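PDB 3G85: transcriptional regulator (LacI family) from Clostridium acetobutylicum ATCC 824, which probably binds cis-regulatory DNA and controls transcription, as LacI-family regulators do, with this construct corresponding to the periplasmic-binding-protein-like part. Local coordinates for residues Ser36-Gln41 against Tyr45-Cys50; Ile133-Leu138 against Asp197-Gly202; Gly148-Cys153 against Ile158-Asn163; Ala178-Met183 against Asn208-Ser213; Ile253-Lys258 against Thr268-Asp273. One frame throughout, in Å; residues are numbered along the deposited sequence.

Interaction 1: residues Ser36-Gln41 against Tyr45-Cys50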
# COMPACT_ATOMS: atom_id res chain seq x y z
N SER A 36 12.61 -13.43 -5.21
CA SER A 36 13.22 -13.96 -4.01
C SER A 36 12.59 -15.27 -3.53
O SER A 36 13.30 -16.20 -3.11
CB SER A 36 13.18 -12.91 -2.91
OG SER A 36 13.30 -13.52 -1.67
N LYS A 37 11.27 -15.31 -3.59
CA LYS A 37 10.48 -16.50 -3.26
C LYS A 37 10.78 -17.65 -4.24
O LYS A 37 10.98 -18.79 -3.81
CB LYS A 37 8.99 -16.16 -3.32
CG LYS A 37 8.08 -17.33 -3.01
CD LYS A 37 8.29 -17.81 -1.64
CE LYS A 37 7.29 -18.90 -1.34
NZ LYS A 37 7.53 -19.39 0.03
N LEU A 38 10.79 -17.36 -5.53
CA LEU A 38 11.07 -18.41 -6.52
C LEU A 38 12.48 -18.99 -6.44
O LEU A 38 12.66 -20.22 -6.61
CB LEU A 38 10.77 -17.92 -7.93
CG LEU A 38 9.25 -17.83 -8.08
CD1 LEU A 38 8.93 -17.24 -9.41
CD2 LEU A 38 8.57 -19.20 -7.84
N ALA A 39 13.45 -18.12 -6.19
CA ALA A 39 14.85 -18.51 -6.01
C ALA A 39 15.00 -19.47 -4.84
O ALA A 39 15.85 -20.36 -4.88
CB ALA A 39 15.73 -17.31 -5.82
N LYS A 40 14.18 -19.29 -3.81
CA LYS A 40 14.23 -20.16 -2.63
C LYS A 40 13.55 -21.50 -2.89
O LYS A 40 13.72 -22.44 -2.12
CB LYS A 40 13.57 -19.50 -1.43
CG LYS A 40 14.50 -18.62 -0.60
CD LYS A 40 13.75 -18.01 0.58
CE LYS A 40 12.81 -16.88 0.14
NZ LYS A 40 11.99 -16.34 1.28
N GLN A 41 12.78 -21.57 -3.97
CA GLN A 41 12.00 -22.77 -4.28
C GLN A 41 12.49 -23.42 -5.57
O GLN A 41 11.75 -24.17 -6.20
CB GLN A 41 10.52 -22.42 -4.47
CG GLN A 41 9.85 -21.85 -3.27
CD GLN A 41 8.37 -21.99 -3.35
OE1 GLN A 41 7.79 -22.17 -4.44
NE2 GLN A 41 7.73 -21.93 -2.19
N TYR A 45 8.00 -22.38 -10.49
CA TYR A 45 6.97 -21.64 -11.26
C TYR A 45 7.62 -20.57 -12.13
O TYR A 45 8.60 -19.94 -11.72
CB TYR A 45 5.95 -20.94 -10.32
CG TYR A 45 5.01 -21.89 -9.61
CD1 TYR A 45 3.84 -22.34 -10.23
CD2 TYR A 45 5.30 -22.35 -8.34
CE1 TYR A 45 2.98 -23.22 -9.59
CE2 TYR A 45 4.45 -23.23 -7.69
CZ TYR A 45 3.30 -23.67 -8.32
OH TYR A 45 2.46 -24.55 -7.67
N ASN A 46 7.06 -20.37 -13.31
CA ASN A 46 7.24 -19.14 -14.05
C ASN A 46 6.24 -18.12 -13.49
O ASN A 46 5.10 -18.46 -13.15
CB ASN A 46 6.90 -19.30 -15.54
CG ASN A 46 7.78 -20.30 -16.25
OD1 ASN A 46 7.26 -21.20 -16.95
ND2 ASN A 46 9.09 -20.16 -16.10
N VAL A 47 6.69 -16.87 -13.41
CA VAL A 47 5.81 -15.75 -13.12
C VAL A 47 5.84 -14.81 -14.33
O VAL A 47 6.86 -14.64 -15.00
CB VAL A 47 6.27 -14.99 -11.83
CG1 VAL A 47 5.56 -13.62 -11.71
CG2 VAL A 47 6.00 -15.83 -10.58
N VAL A 48 4.70 -14.18 -14.58
CA VAL A 48 4.52 -13.28 -15.69
C VAL A 48 3.80 -12.08 -15.08
O VAL A 48 3.02 -12.27 -14.14
CB VAL A 48 3.69 -14.06 -16.71
CG1 VAL A 48 2.77 -13.20 -17.47
CG2 VAL A 48 4.63 -14.87 -17.61
N ILE A 49 4.13 -10.85 -15.51
CA ILE A 49 3.40 -9.67 -15.07
C ILE A 49 2.55 -9.17 -16.26
O ILE A 49 3.08 -8.97 -17.36
CB ILE A 49 4.36 -8.57 -14.54
CG1 ILE A 49 5.21 -9.08 -13.36
CG2 ILE A 49 3.59 -7.29 -14.14
CD1 ILE A 49 6.45 -8.18 -13.12
N CYS A 50 1.25 -9.02 -16.02
CA CYS A 50 0.26 -8.61 -17.02
C CYS A 50 -0.34 -7.25 -16.64
O CYS A 50 -1.36 -7.17 -15.91
CB CYS A 50 -0.84 -9.66 -17.14
SG CYS A 50 -0.24 -11.29 -17.58

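Interaction 2: residues Ile133-Leu138 against Asp197-Gly202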
# COMPACT_ATOMS: atom_id res chain seq x y z
N ILE A 133 -1.54 14.69 4.49
CA ILE A 133 -1.51 14.87 3.06
C ILE A 133 -1.81 13.51 2.45
O ILE A 133 -1.06 12.54 2.68
CB ILE A 133 -0.15 15.38 2.59
CG1 ILE A 133 0.13 16.79 3.19
CG2 ILE A 133 -0.08 15.42 1.07
CD1 ILE A 133 1.54 17.27 2.88
N LEU A 134 -2.91 13.46 1.71
CA LEU A 134 -3.49 12.22 1.22
C LEU A 134 -3.67 12.21 -0.26
O LEU A 134 -4.40 13.05 -0.82
CB LEU A 134 -4.85 11.99 1.88
CG LEU A 134 -4.87 11.97 3.42
CD1 LEU A 134 -6.33 11.92 3.92
CD2 LEU A 134 -4.05 10.83 4.04
N THR A 135 -3.06 11.23 -0.90
CA THR A 135 -3.42 10.89 -2.24
C THR A 135 -4.74 10.08 -2.26
O THR A 135 -5.05 9.34 -1.30
CB THR A 135 -2.28 10.15 -2.92
OG1 THR A 135 -2.57 10.02 -4.32
CG2 THR A 135 -2.04 8.74 -2.26
N GLU A 136 -5.54 10.24 -3.31
CA GLU A 136 -6.88 9.63 -3.35
C GLU A 136 -6.84 8.10 -3.17
O GLU A 136 -5.93 7.43 -3.69
CB GLU A 136 -7.61 9.99 -4.66
CG GLU A 136 -6.99 9.30 -5.89
CD GLU A 136 -7.77 9.57 -7.18
OE1 GLU A 136 -9.03 9.68 -7.12
OE2 GLU A 136 -7.10 9.67 -8.23
N SER A 137 -7.79 7.56 -2.42
CA SER A 137 -7.82 6.13 -2.16
C SER A 137 -8.15 5.35 -3.42
O SER A 137 -9.16 5.61 -4.07
CB SER A 137 -8.81 5.79 -1.05
OG SER A 137 -8.51 6.52 0.13
N LEU A 138 -7.28 4.43 -3.79
CA LEU A 138 -7.54 3.58 -4.95
C LEU A 138 -8.38 2.37 -4.58
O LEU A 138 -8.76 1.61 -5.46
CB LEU A 138 -6.24 3.13 -5.60
CG LEU A 138 -5.41 4.29 -6.14
CD1 LEU A 138 -4.19 3.70 -6.82
CD2 LEU A 138 -6.23 5.17 -7.09
N ASP A 197 4.94 7.28 0.88
CA ASP A 197 6.33 7.73 1.06
C ASP A 197 6.78 8.67 -0.04
O ASP A 197 7.58 9.56 0.24
CB ASP A 197 7.30 6.55 1.14
CG ASP A 197 7.26 5.70 -0.12
OD1 ASP A 197 6.19 5.11 -0.37
OD2 ASP A 197 8.25 5.71 -0.90
N SER A 198 6.25 8.56 -1.26
CA SER A 198 6.64 9.49 -2.34
C SER A 198 6.20 10.90 -1.96
O SER A 198 6.91 11.87 -2.18
CB SER A 198 5.98 9.11 -3.68
OG SER A 198 6.57 7.93 -4.17
N ILE A 199 5.00 10.99 -1.39
CA ILE A 199 4.49 12.26 -0.93
C ILE A 199 5.43 12.82 0.13
O ILE A 199 5.82 14.00 0.09
CB ILE A 199 3.03 12.11 -0.43
CG1 ILE A 199 2.07 12.00 -1.63
CG2 ILE A 199 2.66 13.25 0.53
CD1 ILE A 199 0.67 11.69 -1.22
N ALA A 200 5.82 11.98 1.08
CA ALA A 200 6.72 12.42 2.17
C ALA A 200 8.07 12.90 1.66
O ALA A 200 8.63 13.89 2.16
CB ALA A 200 6.90 11.28 3.18
N LEU A 201 8.60 12.24 0.64
CA LEU A 201 9.90 12.66 0.09
C LEU A 201 9.82 14.04 -0.57
O LEU A 201 10.73 14.87 -0.40
CB LEU A 201 10.42 11.64 -0.92
CG LEU A 201 10.83 10.30 -0.29
CD1 LEU A 201 11.13 9.31 -1.43
CD2 LEU A 201 11.99 10.46 0.77
N GLY A 202 8.71 14.31 -1.25
CA GLY A 202 8.47 15.63 -1.84
C GLY A 202 8.31 16.70 -0.76
O GLY A 202 8.82 17.83 -0.90

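Interaction 3: residues Gly148-Cys153 against Ile158-Asn163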
# COMPACT_ATOMS: atom_id res chain seq x y z
N GLY A 148 -7.95 4.70 10.16
CA GLY A 148 -7.15 4.29 11.31
C GLY A 148 -6.39 5.46 11.94
O GLY A 148 -6.35 5.59 13.17
N PHE A 149 -5.79 6.30 11.10
CA PHE A 149 -5.06 7.47 11.59
C PHE A 149 -6.01 8.51 12.23
O PHE A 149 -5.79 8.94 13.35
CB PHE A 149 -4.24 8.15 10.47
CG PHE A 149 -3.44 9.33 10.96
CD1 PHE A 149 -2.28 9.12 11.70
CD2 PHE A 149 -3.86 10.66 10.71
CE1 PHE A 149 -1.51 10.19 12.16
CE2 PHE A 149 -3.11 11.75 11.21
CZ PHE A 149 -1.96 11.53 11.95
N ILE A 150 -7.04 8.89 11.48
CA ILE A 150 -7.97 9.95 11.85
C ILE A 150 -8.74 9.61 13.14
O ILE A 150 -8.75 10.40 14.09
CB ILE A 150 -8.94 10.27 10.68
CG1 ILE A 150 -8.18 10.80 9.46
CG2 ILE A 150 -10.05 11.25 11.08
CD1 ILE A 150 -7.19 11.85 9.80
N GLU A 151 -9.37 8.43 13.16
CA GLU A 151 -10.11 7.94 14.32
C GLU A 151 -9.23 7.78 15.56
O GLU A 151 -9.67 8.08 16.68
CB GLU A 151 -10.84 6.64 14.01
CG GLU A 151 -12.00 6.82 12.99
CD GLU A 151 -12.73 5.54 12.58
OE1 GLU A 151 -12.61 4.48 13.25
OE2 GLU A 151 -13.46 5.61 11.56
N THR A 152 -8.00 7.31 15.37
CA THR A 152 -7.08 7.14 16.47
C THR A 152 -6.65 8.50 17.00
O THR A 152 -6.43 8.66 18.21
CB THR A 152 -5.88 6.23 16.09
OG1 THR A 152 -6.38 4.96 15.62
CG2 THR A 152 -4.95 6.02 17.28
N CYS A 153 -6.53 9.48 16.11
CA CYS A 153 -6.17 10.82 16.56
C CYS A 153 -7.29 11.36 17.45
O CYS A 153 -7.01 11.87 18.53
CB CYS A 153 -5.92 11.76 15.40
SG CYS A 153 -4.29 11.54 14.67
N ILE A 158 -5.74 14.26 19.66
CA ILE A 158 -5.01 14.95 18.59
C ILE A 158 -6.02 15.54 17.62
O ILE A 158 -6.78 14.79 16.97
CB ILE A 158 -4.02 14.00 17.85
CG1 ILE A 158 -3.03 13.37 18.84
CG2 ILE A 158 -3.31 14.74 16.72
CD1 ILE A 158 -2.15 12.24 18.25
N LYS A 159 -6.08 16.87 17.53
CA LYS A 159 -7.04 17.53 16.63
C LYS A 159 -6.59 17.39 15.18
O LYS A 159 -5.44 17.63 14.88
CB LYS A 159 -7.19 19.03 16.97
CG LYS A 159 -8.28 19.75 16.16
CD LYS A 159 -8.32 21.28 16.42
CE LYS A 159 -9.42 21.96 15.55
NZ LYS A 159 -9.28 23.47 15.43
N ILE A 160 -7.48 16.98 14.29
CA ILE A 160 -7.23 17.10 12.86
C ILE A 160 -8.34 17.90 12.23
O ILE A 160 -9.38 17.33 11.85
CB ILE A 160 -7.16 15.76 12.06
CG1 ILE A 160 -6.58 14.61 12.88
CG2 ILE A 160 -6.40 15.96 10.72
CD1 ILE A 160 -5.11 14.76 13.11
N SER A 161 -8.10 19.20 12.09
CA SER A 161 -9.01 20.10 11.39
C SER A 161 -9.14 19.66 9.93
O SER A 161 -8.16 19.27 9.29
CB SER A 161 -8.48 21.53 11.48
OG SER A 161 -8.03 21.80 12.82
N GLU A 162 -10.38 19.70 9.42
CA GLU A 162 -10.72 19.21 8.07
C GLU A 162 -9.93 19.92 6.99
O GLU A 162 -9.64 19.35 5.94
CB GLU A 162 -12.21 19.40 7.82
CG GLU A 162 -12.75 18.60 6.65
CD GLU A 162 -14.22 18.89 6.41
OE1 GLU A 162 -14.88 19.44 7.34
OE2 GLU A 162 -14.70 18.58 5.29
N ASN A 163 -9.59 21.17 7.24
CA ASN A 163 -8.82 21.92 6.27
C ASN A 163 -7.34 21.59 6.36
O ASN A 163 -6.54 22.07 5.56
CB ASN A 163 -9.03 23.42 6.45
CG ASN A 163 -8.38 23.93 7.70
OD1 ASN A 163 -8.66 23.44 8.79
ND2 ASN A 163 -7.49 24.90 7.55

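Interaction 4: residues Ala178-Met183 against Asn208-Ser213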
# COMPACT_ATOMS: atom_id res chain seq x y z
N ALA A 178 1.96 19.72 -2.51
CA ALA A 178 1.18 19.68 -1.29
C ALA A 178 1.86 20.47 -0.16
O ALA A 178 1.20 21.17 0.59
CB ALA A 178 0.91 18.22 -0.85
N ALA A 179 3.19 20.35 -0.04
CA ALA A 179 3.92 21.04 1.02
C ALA A 179 3.86 22.55 0.82
O ALA A 179 3.83 23.31 1.80
CB ALA A 179 5.37 20.58 1.05
N LYS A 180 3.87 22.98 -0.44
CA LYS A 180 3.79 24.42 -0.76
C LYS A 180 2.44 24.99 -0.28
O LYS A 180 2.37 26.11 0.25
CB LYS A 180 4.02 24.66 -2.24
CG LYS A 180 5.46 24.42 -2.66
CD LYS A 180 5.72 24.77 -4.13
CE LYS A 180 7.17 24.49 -4.51
NZ LYS A 180 7.45 24.90 -5.94
N LYS A 181 1.38 24.21 -0.42
CA LYS A 181 0.06 24.59 0.13
C LYS A 181 0.06 24.53 1.64
O LYS A 181 -0.41 25.46 2.31
CB LYS A 181 -1.04 23.68 -0.40
CG LYS A 181 -1.12 23.64 -1.86
CD LYS A 181 -2.20 22.68 -2.32
CE LYS A 181 -2.08 22.50 -3.83
NZ LYS A 181 -2.97 21.46 -4.39
N LEU A 182 0.56 23.42 2.20
CA LEU A 182 0.71 23.28 3.65
C LEU A 182 1.37 24.52 4.22
O LEU A 182 0.94 25.02 5.25
CB LEU A 182 1.56 22.04 4.04
CG LEU A 182 1.75 21.69 5.52
CD1 LEU A 182 0.39 21.36 6.19
CD2 LEU A 182 2.76 20.54 5.73
N MSE A 183 2.39 25.01 3.53
CA MSE A 183 3.16 26.17 3.99
C MSE A 183 2.36 27.48 3.95
O MSE A 183 2.71 28.43 4.64
CB MSE A 183 4.46 26.34 3.18
CG MSE A 183 5.47 25.21 3.35
SE MSE A 183 6.22 25.14 5.14
CE MSE A 183 4.98 23.97 6.08
N ASN A 208 13.12 21.18 3.66
CA ASN A 208 14.57 21.41 3.66
C ASN A 208 14.96 22.76 3.02
O ASN A 208 15.77 23.51 3.59
CB ASN A 208 15.31 20.26 2.96
CG ASN A 208 15.37 19.01 3.83
OD1 ASN A 208 15.06 19.05 5.02
ND2 ASN A 208 15.80 17.89 3.23
N LYS A 209 14.40 23.07 1.85
CA LYS A 209 14.62 24.33 1.15
C LYS A 209 14.23 25.53 2.03
O LYS A 209 14.92 26.54 2.07
CB LYS A 209 13.83 24.40 -0.17
CG LYS A 209 14.50 23.77 -1.38
CD LYS A 209 13.78 24.11 -2.71
CE LYS A 209 14.14 25.53 -3.20
NZ LYS A 209 13.95 25.78 -4.68
N ARG A 210 13.12 25.39 2.74
CA ARG A 210 12.60 26.46 3.58
C ARG A 210 13.15 26.43 5.01
O ARG A 210 12.76 27.26 5.84
CB ARG A 210 11.07 26.45 3.53
CG ARG A 210 10.59 26.79 2.13
CD ARG A 210 9.12 27.01 1.99
NE ARG A 210 8.76 27.05 0.57
CZ ARG A 210 7.55 27.36 0.11
NH1 ARG A 210 6.58 27.68 0.95
NH2 ARG A 210 7.31 27.36 -1.19
N GLN A 211 14.07 25.50 5.27
CA GLN A 211 14.78 25.37 6.55
C GLN A 211 13.85 25.13 7.75
O GLN A 211 14.08 25.61 8.86
CB GLN A 211 15.71 26.58 6.79
CG GLN A 211 16.35 27.10 5.50
CD GLN A 211 17.42 28.15 5.75
OE1 GLN A 211 18.37 27.92 6.50
NE2 GLN A 211 17.28 29.30 5.11
N ILE A 212 12.79 24.36 7.51
CA ILE A 212 11.91 23.96 8.59
C ILE A 212 12.51 22.68 9.16
O ILE A 212 12.86 21.77 8.41
CB ILE A 212 10.48 23.80 8.09
CG1 ILE A 212 9.96 25.17 7.65
CG2 ILE A 212 9.57 23.23 9.16
CD1 ILE A 212 9.24 25.13 6.36
N SER A 213 12.66 22.64 10.47
CA SER A 213 13.35 21.54 11.14
C SER A 213 12.50 20.28 11.31
O SER A 213 11.38 20.32 11.81
CB SER A 213 13.87 21.99 12.50
OG SER A 213 14.79 23.04 12.33
O HOH W 1 4.14 28.01 -0.14

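Interaction 5: residues Ile253-Lys258 against Thr268-Asp273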
# COMPACT_ATOMS: atom_id res chain seq x y z
N ILE A 253 2.61 -16.72 -3.69
CA ILE A 253 3.09 -17.95 -4.34
C ILE A 253 2.84 -19.20 -3.47
O ILE A 253 2.43 -20.24 -3.99
CB ILE A 253 4.60 -17.85 -4.66
CG1 ILE A 253 4.84 -16.70 -5.65
CG2 ILE A 253 5.20 -19.23 -5.10
CD1 ILE A 253 6.28 -16.57 -6.12
N SER A 254 3.08 -19.09 -2.16
CA SER A 254 2.83 -20.19 -1.22
C SER A 254 1.39 -20.64 -1.29
O SER A 254 1.13 -21.86 -1.32
CB SER A 254 3.10 -19.78 0.23
OG SER A 254 4.47 -19.49 0.43
N LEU A 255 0.48 -19.67 -1.24
CA LEU A 255 -0.94 -19.94 -1.33
C LEU A 255 -1.29 -20.59 -2.66
O LEU A 255 -2.02 -21.59 -2.70
CB LEU A 255 -1.77 -18.66 -1.18
CG LEU A 255 -1.88 -17.97 0.17
CD1 LEU A 255 -3.06 -17.00 0.11
CD2 LEU A 255 -2.09 -19.01 1.28
N VAL A 256 -0.76 -20.03 -3.76
CA VAL A 256 -1.00 -20.61 -5.08
C VAL A 256 -0.66 -22.12 -5.14
O VAL A 256 -1.47 -22.94 -5.58
CB VAL A 256 -0.23 -19.83 -6.16
CG1 VAL A 256 0.02 -20.70 -7.40
CG2 VAL A 256 -1.04 -18.59 -6.50
N GLU A 257 0.54 -22.45 -4.69
CA GLU A 257 1.05 -23.81 -4.66
C GLU A 257 0.13 -24.71 -3.83
O GLU A 257 -0.22 -25.80 -4.27
CB GLU A 257 2.45 -23.75 -4.06
CG GLU A 257 3.10 -25.06 -3.70
CD GLU A 257 4.62 -24.97 -3.77
OE1 GLU A 257 5.19 -23.84 -3.67
OE2 GLU A 257 5.25 -26.03 -3.96
N LYS A 258 -0.30 -24.24 -2.66
CA LYS A 258 -1.15 -25.04 -1.79
C LYS A 258 -2.57 -25.20 -2.36
O LYS A 258 -3.26 -26.23 -2.11
CB LYS A 258 -1.13 -24.43 -0.40
CG LYS A 258 0.25 -24.58 0.26
CD LYS A 258 0.38 -23.79 1.56
CE LYS A 258 1.80 -23.82 2.13
NZ LYS A 258 2.27 -25.23 2.40
N THR A 268 -8.77 -18.68 1.96
CA THR A 268 -7.72 -18.62 2.94
C THR A 268 -7.21 -17.16 2.95
O THR A 268 -6.95 -16.57 1.90
CB THR A 268 -6.61 -19.63 2.59
OG1 THR A 268 -7.10 -20.96 2.88
CG2 THR A 268 -5.32 -19.35 3.39
N SER A 269 -7.10 -16.57 4.14
CA SER A 269 -6.87 -15.14 4.26
C SER A 269 -5.70 -14.95 5.21
O SER A 269 -5.83 -15.23 6.40
CB SER A 269 -8.13 -14.43 4.79
OG SER A 269 -9.26 -14.82 4.00
N ILE A 270 -4.57 -14.54 4.65
CA ILE A 270 -3.39 -14.21 5.45
C ILE A 270 -3.37 -12.71 5.71
O ILE A 270 -3.45 -11.89 4.77
CB ILE A 270 -2.07 -14.59 4.73
CG1 ILE A 270 -2.13 -16.02 4.18
CG2 ILE A 270 -0.88 -14.42 5.69
CD1 ILE A 270 -2.68 -17.07 5.18
N LEU A 271 -3.24 -12.36 6.98
CA LEU A 271 -3.22 -10.99 7.38
C LEU A 271 -1.85 -10.60 7.94
O LEU A 271 -1.45 -11.11 8.98
CB LEU A 271 -4.34 -10.74 8.41
CG LEU A 271 -4.61 -9.28 8.74
CD1 LEU A 271 -5.05 -8.40 7.51
CD2 LEU A 271 -5.65 -9.16 9.88
N PHE A 272 -1.14 -9.71 7.24
CA PHE A 272 0.17 -9.25 7.69
C PHE A 272 0.05 -8.09 8.63
O PHE A 272 -0.93 -7.31 8.58
CB PHE A 272 1.06 -8.81 6.52
CG PHE A 272 1.72 -9.95 5.81
CD1 PHE A 272 3.10 -10.14 5.93
CD2 PHE A 272 0.95 -10.86 5.07
CE1 PHE A 272 3.71 -11.21 5.28
CE2 PHE A 272 1.55 -11.93 4.41
CZ PHE A 272 2.92 -12.11 4.53
N ASP A 273 1.08 -7.94 9.46
CA ASP A 273 1.22 -6.75 10.27
C ASP A 273 2.07 -5.76 9.45
O ASP A 273 3.13 -6.15 8.97
CB ASP A 273 1.97 -7.06 11.56
CG ASP A 273 2.33 -5.78 12.37
OD1 ASP A 273 1.41 -5.19 12.95
OD2 ASP A 273 3.51 -5.35 12.38

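Interaction 1: residues Ser36-Gln41 against Tyr45-Cys50
L38, near the end of helix 27-40, packs on Y45 and V47, where the chain comes back into strand 46-52. This is the helix-to-second-strand half of a beta-alpha-beta crossover: strand 13-19 leads into the helix, and 46-52 returns to lie parallel to strand 13-19 as one edge strand of the N-terminal subdomain's sheet. K37, early in the segment, faces another way, its NZ hydrogen-bonded to OG of S254 on helix 245-260. One residue on, L38 supplies the whole helical side of the contact. Its CG stands anti to its own carbonyl carbon (chi1 -72°), which carries the two methyls towards the returning chain. CD2 comes to 4.0 Å from CB of Y45; the two side chains cross at about a right angle, and it is CB of the tyrosine that the leucine touches. The other methyl, CD1, lies 3.6 Å from the backbone O of Y45, a plain van der Waals neighbour. I253 of helix 245-260 also touches L38, so the leucine lies between strand 46-52 and helix 245-260. The helix then runs out: K40 N still bonds back to S36 O, but Q41 N reaches L38 O at 3.0 Å over a tighter turn, and the chain swings round to Y45. Beyond it, N46 and V48 make backbone bonds to strand 13-19, while V47 turns its side chain to the helix, meeting L34 as well. The tightest spot in this apolar patch is L38 CD1 against V47 CG2, at 3.5 Å.

Interaction 2: residues Ile133-Leu138 against Asp197-Gly202
I199, in the first turn of helix 197-209, fits against I133 of strand 131-134 and T135 two residues on. The fold here is the C-terminal subdomain of a type I periplasmic-binding-protein architecture, with the helix following strand 191-194 and lying over that strand and its parallel neighbour 131-134. From CB the isoleucine forks. The short branch, CG2, drops onto the strand and meets CG2 of I133 at 3.5 Å, with CB of I133 a little behind it at 4.1 Å. The long branch goes out through CG1, which stands anti to the carbonyl carbon (chi1 -76°), and stays extended, so that CD1 passes beyond I133 to the next inward-facing residue. There CD1 touches T135 at CB, 3.7 Å away, and also lies beside its backbone N. That N is not left to the methyl: it is hydrogen-bonded to OD1 of N195. T135 OG1 points off to a weak bond with A168 O, which leaves the carbon side of the threonine to the isoleucine. At the helix start, I199 N is held by OG of S196. The far end of the long branch closes the contact, its CD1 4.1 Å from T135 CG2.

Interaction 3: residues Gly148-Cys153 against Ile158-Asn163
The tip of I160 is the bump here, and F149, I150 and C153 make the hollow that takes it. Its CD1 lies 3.7 Å from SG of C153 and 4.1 Å from CE2 of F149, whose ring it approaches obliquely. Lower down the same side chain, CG1 rests between CB of C153, at 3.9 Å, and CD1 of I150. I160 is modelled with chi1 -33°, short of a staggered value, as its tip sits in this hollow. C153 is in turn a smaller bump: CB is wedged between I160 and I158, 3.8 Å from CB of the latter, while SG sits 3.6 Å above one face of the F149 ring, towards its rim. One backbone bond ties the turn together, I158 N to C153 O at 2.9 Å; the bond is fairly straight (N-H...O 161°), although the donor lies above the carbonyl plane. The contact thus folds the loop that leads to strand 165-167 back onto helix 140-155. Around it, F149 stacks with F193 of strand 191-194, T152 and C153 lean on helix 111-124, and K159 exchanges backbone bonds with K128 and A130 on the approach to strand 131-134.

Interaction 4: residues Ala178-Met183 against Asn208-Ser213
R210 brings its guanidinium against M183 and, at its other nitrogen, K180 near the end of helix 172-182, meeting them obliquely. It directly follows helix 197-209, which closes in a Schellman motif: Q211 takes positive phi (59°) and sends its N back to N208 O at 3.1 Å. These are neighbouring helices of the C-terminal subdomain, joined here at their C-terminal ends on the protein surface. The arginine chain is extended from CG to NE and slides past M183, a selenomethionine, in the opposite direction. NH1 ends 3.4 Å from CB of M183, and NH2 lies 3.8 Å from CG of K180, so the lysine offers its aliphatic stem, its chain crossing the arginine at about a right angle. The ammonium is carried further out, with K180 NZ 5.4 Å from R210 NH2. M183 itself bends at chi2 and chi3 and meets I212 tip to tip; its SE is modelled only 3.3 Å from CD1 of I212, whose chi2 of 135° is off any staggered value, so the exact fit there is doubtful. L207 backs both residues. Finally, one water joins the helices: it donates to K180 O at 2.6 Å and accepts from R210 NH1 at 2.7 Å, lying in the guanidinium plane at its edge.

Interaction 5: residues Ile253-Lys258 against Thr268-Asp273
OG1 of T268 is hydrogen-bonded to the carbonyl O of E265, a few residues back in the same loop, and T268 N is hydrogen-bonded to OG of S105. With its polar end spoken for on that side, the threonine presents its methyl to the helix: CG2, anti to the backbone N, comes 3.9 Å from CD2 of L255. That leucine is the helix's whole share of the contact. Its CG stands anti to the carbonyl carbon (chi1 -71°), and CD2 is the atom that does the touching, facing both T268 and I270 two residues further along. The second meeting is looser, CD2 to CG1 of I270 at 4.2 Å, and the two side chains slide past each other in opposite directions, whereas L255 and T268 meet at a slant. In fold terms, helix 245-260 lies against the parallel sheet of the N-terminal subdomain just where strand 269-272 forms one edge of it. I270 exchanges backbone bonds with the neighbouring strand 105-109, and L255 also touches V107 there, so the leucine spans two strands. I270 itself leans on T251, one turn back along the helix from L255, and F272 continues this helix-facing row. Within the helix, E257 N to I253 O, 3.0 Å, spans the turn that carries L255.

How the interactions relate
The five contacts split between the two subdomains. Interactions 1 and 5 share the N-terminal one: their centres are 15 Å apart, they sit at the two edge strands of the same sheet, and helices 27-40 and 245-260 meet between them, with K37 CG 3.7 Å from I253 CD1. Interactions 2, 3 and 4 occupy the other subdomain. There interactions 2 and 4 share helix 197-209 and touch directly, I133 CG2 lying 3.5 Å from A178 CB; interaction 3 is nested in the chain loop that interaction 2 closes, centres 17 Å apart. Across the molecule, interactions 1 and 2 keep their nearest atoms about 14 Å apart, on opposite sides of its centre.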